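Side-chain contacts in lipoprotein (PDB 3RWX), which is of unknown function but is probably an outer-membrane-associated lipoprotein with two calycin-like beta-barrel domains: residues I23-A27 with M28-Y32; T217-T220 with N221-I225. One frame throughout, in Å; residues are numbered along the deposited sequence. Where two conformers were deposited one is given.

How the interactions relate
Both contacts illustrate how a chain reversal between adjacent antiparallel strands is fixed by short-range side-chain-to-backbone bonds. Interaction 1 comes first along the chain and connects strand 20-25 to strand 32-35, the latter at one margin of its sheet. Interaction 2 follows much later, in the hairpin of strands 212-218 and 224-234, the former outermost in a separate sheet. Each falls within a different calycin-like beta-barrel domain. The centres of interactions 1 and 2 lie about 31 Å apart and their nearest atoms about 20 Å, without touching. Each turn thus ties an outermost strand of its sheet, within this chain, to the neighbouring strand, one through a cysteine and an asparagine, the other through an aspartate.

Interaction 1: residues I23-A27 with M28-Y32; sequences IGNCA and MFTDY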
loop_
_atom_site.group_PDB
_atom_site.type_symbol
_atom_site.label_atom_id
_atom_site.label_comp_id
_atom_site.label_asym_id
_atom_site.label_seq_id
_atom_site.Cartn_x
_atom_site.Cartn_y
_atom_site.Cartn_z
ATOM N N ILE A 23 9.921 -1.679 -3.006
ATOM C CA ILE A 23 9.195 -1.145 -1.879
ATOM C C ILE A 23 10.157 -0.409 -0.956
ATOM O O ILE A 23 11.221 -0.919 -0.637
ATOM C CB ILE A 23 8.532 -2.288 -1.084
ATOM C CG1 ILE A 23 7.476 -2.973 -1.955
ATOM C CG2 ILE A 23 7.868 -1.770 0.169
ATOM C CD1 ILE A 23 6.456 -2.043 -2.522
ATOM N N GLY A 24 9.755 0.781 -0.516
ATOM C CA GLY A 24 10.596 1.641 0.313
ATOM C C GLY A 24 10.090 1.861 1.728
ATOM O O GLY A 24 8.889 1.939 1.963
ATOM N N ASN A 25 11.023 1.980 2.665
ATOM C CA ASN A 25 10.726 2.198 4.079
ATOM C C ASN A 25 11.777 3.158 4.587
ATOM O O ASN A 25 12.955 2.987 4.281
ATOM C CB ASN A 25 10.773 0.860 4.873
ATOM C CG ASN A 25 9.555 -0.076 4.550
ATOM O OD1 ASN A 25 8.478 0.046 5.166
ATOM N ND2 ASN A 25 9.717 -0.992 3.561
ATOM N N CYS A 26 11.341 4.187 5.321
ATOM C CA CYS A 26 12.229 5.078 6.069
ATOM C C CYS A 26 11.526 5.476 7.372
ATOM O O CYS A 26 10.517 4.888 7.722
ATOM C CB CYS A 26 12.580 6.316 5.252
ATOM S SG CYS A 26 11.166 7.408 4.843
ATOM N N ALA A 27 12.053 6.474 8.077
ATOM C CA ALA A 27 11.490 6.898 9.366
ATOM C C ALA A 27 10.096 7.482 9.195
ATOM O O ALA A 27 9.281 7.448 10.121
ATOM C CB ALA A 27 12.408 7.925 10.039
HETATM N N MSE A 28 9.822 7.994 7.997
HETATM C CA MSE A 28 8.579 8.719 7.725
HETATM C C MSE A 28 7.494 7.965 6.983
HETATM O O MSE A 28 6.328 8.347 7.020
HETATM C CB MSE A 28 8.929 9.989 6.979
HETATM C CG MSE A 28 9.567 10.940 7.939
HETATM SE SE MSE A 28 10.605 12.147 7.021
HETATM C CE MSE A 28 12.311 11.458 7.626
ATOM N N PHE A 29 7.860 6.913 6.283
ATOM C CA PHE A 29 6.835 6.124 5.655
ATOM C C PHE A 29 7.264 4.697 5.564
ATOM O O PHE A 29 8.454 4.382 5.649
ATOM C CB PHE A 29 6.447 6.692 4.274
ATOM C CG PHE A 29 7.588 6.804 3.305
ATOM C CD1 PHE A 29 8.153 5.683 2.751
ATOM C CD2 PHE A 29 8.093 8.037 2.952
ATOM C CE1 PHE A 29 9.207 5.790 1.877
ATOM C CE2 PHE A 29 9.137 8.150 2.057
ATOM C CZ PHE A 29 9.688 7.035 1.520
ATOM N N THR A 30 6.278 3.832 5.432
ATOM C CA THR A 30 6.543 2.427 5.274
ATOM C C THR A 30 5.779 1.881 4.073
ATOM O O THR A 30 4.782 2.452 3.654
ATOM C CB THR A 30 6.217 1.637 6.563
ATOM O OG1 THR A 30 6.324 0.232 6.302
ATOM C CG2 THR A 30 4.817 1.946 7.076
ATOM N N ASP A 31 6.288 0.791 3.504
ATOM C CA ASP A 31 5.630 0.075 2.399
ATOM C C ASP A 31 5.230 0.945 1.205
ATOM O O ASP A 31 4.167 0.807 0.666
ATOM C CB ASP A 31 4.414 -0.675 2.932
ATOM C CG ASP A 31 4.020 -1.838 2.057
ATOM O OD1 ASP A 31 4.879 -2.446 1.388
ATOM O OD2 ASP A 31 2.834 -2.176 2.064
ATOM N N TYR A 32 6.134 1.804 0.775
ATOM C CA TYR A 32 5.892 2.727 -0.300
ATOM C C TYR A 32 6.452 2.165 -1.607
ATOM O O TYR A 32 7.555 1.660 -1.642
ATOM C CB TYR A 32 6.590 4.023 0.063
ATOM C CG TYR A 32 6.440 5.158 -0.916
ATOM C CD1 TYR A 32 5.210 5.694 -1.219
ATOM C CD2 TYR A 32 7.558 5.716 -1.520
ATOM C CE1 TYR A 32 5.086 6.769 -2.105
ATOM C CE2 TYR A 32 7.436 6.770 -2.426
ATOM C CZ TYR A 32 6.202 7.281 -2.699
ATOM O OH TYR A 32 6.121 8.320 -3.575
HETATM O O HOH W 1 7.476 -3.461 3.441
#
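C26 and F29 meet sulfur over ring: SG lies 3.5 Å from the centroid of the F29 ring, nearly on its normal, a sulfur-aromatic contact. The same sulfur receives the amide of M28 (N to C26 SG, 3.5 Å) and, weakly, that of F29. C26 can serve all three because SG sits between its own backbone N and carbonyl carbon (chi1 64°), turned in over the bend. The ring has G24 O at its edge, while the F29 carbonyl returns to the chain before the bend, its O accepting C26 N at 2.9 Å.

N25 works on another side of the loop. Its OD1 takes the amide of D31 at 2.8 Å (D31 N to N25 OD1), the donor standing well above the amide plane; the T30 hydroxyl is also directed at OD1, though that distance is implausibly short and thus doubtful. D31 lays OD1 against CG2 of I23, 3.3 Å away, but its carboxylate is held mainly from outside the loop, by the Y131 hydroxyl and a salt bridge to R164.

Behind these side chains, G24 and Y32 exchange backbone bonds in both directions (G24 N to Y32 O, 2.6 Å; Y32 N to G24 O, 3.0 Å). With D31 at positive phi (52°), D31 and Y32 together oppose G24, forming a G1 beta bulge where strand 32-35 begins.

Interaction 2: residues T217-T220 with N221-I225; sequences TTDT and NNTPI
D219 has its CG lodged between the backbone N and the carbonyl carbon (chi1 72°), which swings the carboxylate back over the turn that its own residue starts. On the far side of the turn, T223 carries OG1 beside its backbone N (chi1 -50°), and the two side chains slant across one another, with D219 OD1 3.4 Å from T223 CB. The result is one carboxylate oxygen inside the loop, facing two main-chain amides. N221 N reaches D219 OD1 at 3.0 Å through a rather bent bond, completing an Asx turn, and T223 N reaches the same D219 OD1 at 2.9 Å more directly. Both donors lie well out of the carboxylate plane, and they come from opposite faces of it, so OD1 is clasped from above and below.

The backbone supplies the frame for this grip. A type I turn runs from D219 to N222, closed by N222 N to D219 O at 2.8 Å; N222 then takes a positive phi (77°), and D219 N bonds to T223 O at 2.9 Å, a combination consistent with a 3:5 hairpin. Farther along, T217 and I225 form a hydrogen-bonded antiparallel pair, while T218 faces P224 in a non-hydrogen-bonded one. I225 brings CG1 to within 4.1 Å of D219 CB, an apolar contact at the base of the acidic side chain.

The second carboxylate oxygen turns outward from the loop. Water 2 lies 2.6 Å from D219 OD2, probably as donor, and 2.6 Å from T223 OG1, and the amide of G192 binds OD2 from a neighbouring loop. With amides gathered round both oxygens, the buried D219 is probably stabilised as the carboxylate, its negative charge eased by the N-H groups pointing at it.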
loop_
_atom_site.group_PDB
_atom_site.type_symbol
_atom_site.label_atom_id
_atom_site.label_comp_id
_atom_site.label_asym_id
_atom_site.label_seq_id
_atom_site.Cartn_x
_atom_site.Cartn_y
_atom_site.Cartn_z
ATOM N N THR A 217 -17.588 -6.130 13.574
ATOM C CA THR A 217 -16.607 -5.517 14.448
ATOM C C THR A 217 -17.337 -4.661 15.479
ATOM O O THR A 217 -18.538 -4.862 15.729
ATOM C CB THR A 217 -15.586 -4.688 13.628
ATOM O OG1 THR A 217 -14.518 -4.252 14.468
ATOM C CG2 THR A 217 -16.238 -3.469 12.960
ATOM N N THR A 218 -16.607 -3.743 16.104
ATOM C CA THR A 218 -17.179 -2.794 17.058
ATOM C C THR A 218 -16.533 -1.434 16.778
ATOM O O THR A 218 -15.387 -1.384 16.352
ATOM C CB THR A 218 -16.887 -3.223 18.530
ATOM O OG1 THR A 218 -15.481 -3.402 18.699
ATOM C CG2 THR A 218 -17.580 -4.546 18.902
ATOM N N ASP A 219 -17.253 -0.338 16.989
ATOM C CA ASP A 219 -16.671 0.964 16.713
ATOM C C ASP A 219 -15.888 1.459 17.921
ATOM O O ASP A 219 -15.794 0.753 18.902
ATOM C CB ASP A 219 -17.737 1.974 16.233
ATOM C CG ASP A 219 -18.690 2.454 17.328
ATOM O OD1 ASP A 219 -18.576 2.097 18.534
ATOM O OD2 ASP A 219 -19.584 3.234 16.946
ATOM N N THR A 220 -15.350 2.674 17.866
ATOM C CA THR A 220 -14.513 3.178 18.955
ATOM C C THR A 220 -15.250 3.520 20.236
ATOM O O THR A 220 -14.591 3.797 21.229
ATOM C CB THR A 220 -13.625 4.368 18.514
ATOM O OG1 THR A 220 -14.417 5.332 17.825
ATOM C CG2 THR A 220 -12.515 3.892 17.585
ATOM N N ASN A 221 -16.592 3.506 20.235
ATOM C CA ASN A 221 -17.360 3.497 21.498
ATOM C C ASN A 221 -17.823 2.101 21.929
ATOM O O ASN A 221 -18.611 1.974 22.844
ATOM C CB ASN A 221 -18.605 4.367 21.434
ATOM C CG ASN A 221 -18.368 5.671 20.789
ATOM O OD1 ASN A 221 -19.075 6.030 19.839
ATOM N ND2 ASN A 221 -17.392 6.406 21.273
ATOM N N ASN A 222 -17.359 1.063 21.248
ATOM C CA ASN A 222 -17.715 -0.313 21.578
ATOM C C ASN A 222 -19.108 -0.743 21.137
ATOM O O ASN A 222 -19.614 -1.767 21.607
ATOM C CB ASN A 222 -17.547 -0.579 23.082
ATOM C CG ASN A 222 -16.673 -1.772 23.354
ATOM O OD1 ASN A 222 -15.670 -1.991 22.645
ATOM N ND2 ASN A 222 -17.016 -2.549 24.392
ATOM N N THR A 223 -19.714 0.021 20.225
ATOM C CA THR A 223 -21.004 -0.341 19.653
ATOM C C THR A 223 -20.746 -1.406 18.597
ATOM O O THR A 223 -19.903 -1.224 17.747
ATOM C CB THR A 223 -21.681 0.865 19.000
ATOM O OG1 THR A 223 -21.680 1.981 19.907
ATOM C CG2 THR A 223 -23.119 0.515 18.584
ATOM N N PRO A 224 -21.441 -2.544 18.663
ATOM C CA PRO A 224 -21.239 -3.517 17.581
ATOM C C PRO A 224 -21.643 -2.952 16.209
ATOM O O PRO A 224 -22.572 -2.163 16.115
ATOM C CB PRO A 224 -22.173 -4.681 17.987
ATOM C CG PRO A 224 -22.404 -4.520 19.426
ATOM C CD PRO A 224 -22.393 -3.043 19.674
ATOM N N ILE A 225 -20.928 -3.343 15.165
ATOM C CA ILE A 225 -21.232 -2.918 13.804
ATOM C C ILE A 225 -21.239 -4.161 12.939
ATOM O O ILE A 225 -20.220 -4.825 12.828
ATOM C CB ILE A 225 -20.159 -1.933 13.230
ATOM C CG1 ILE A 225 -19.955 -0.720 14.143
ATOM C CG2 ILE A 225 -20.548 -1.456 11.822
ATOM C CD1 ILE A 225 -21.216 0.140 14.317
HETATM O O HOH W 2 -21.115 4.227 18.754
#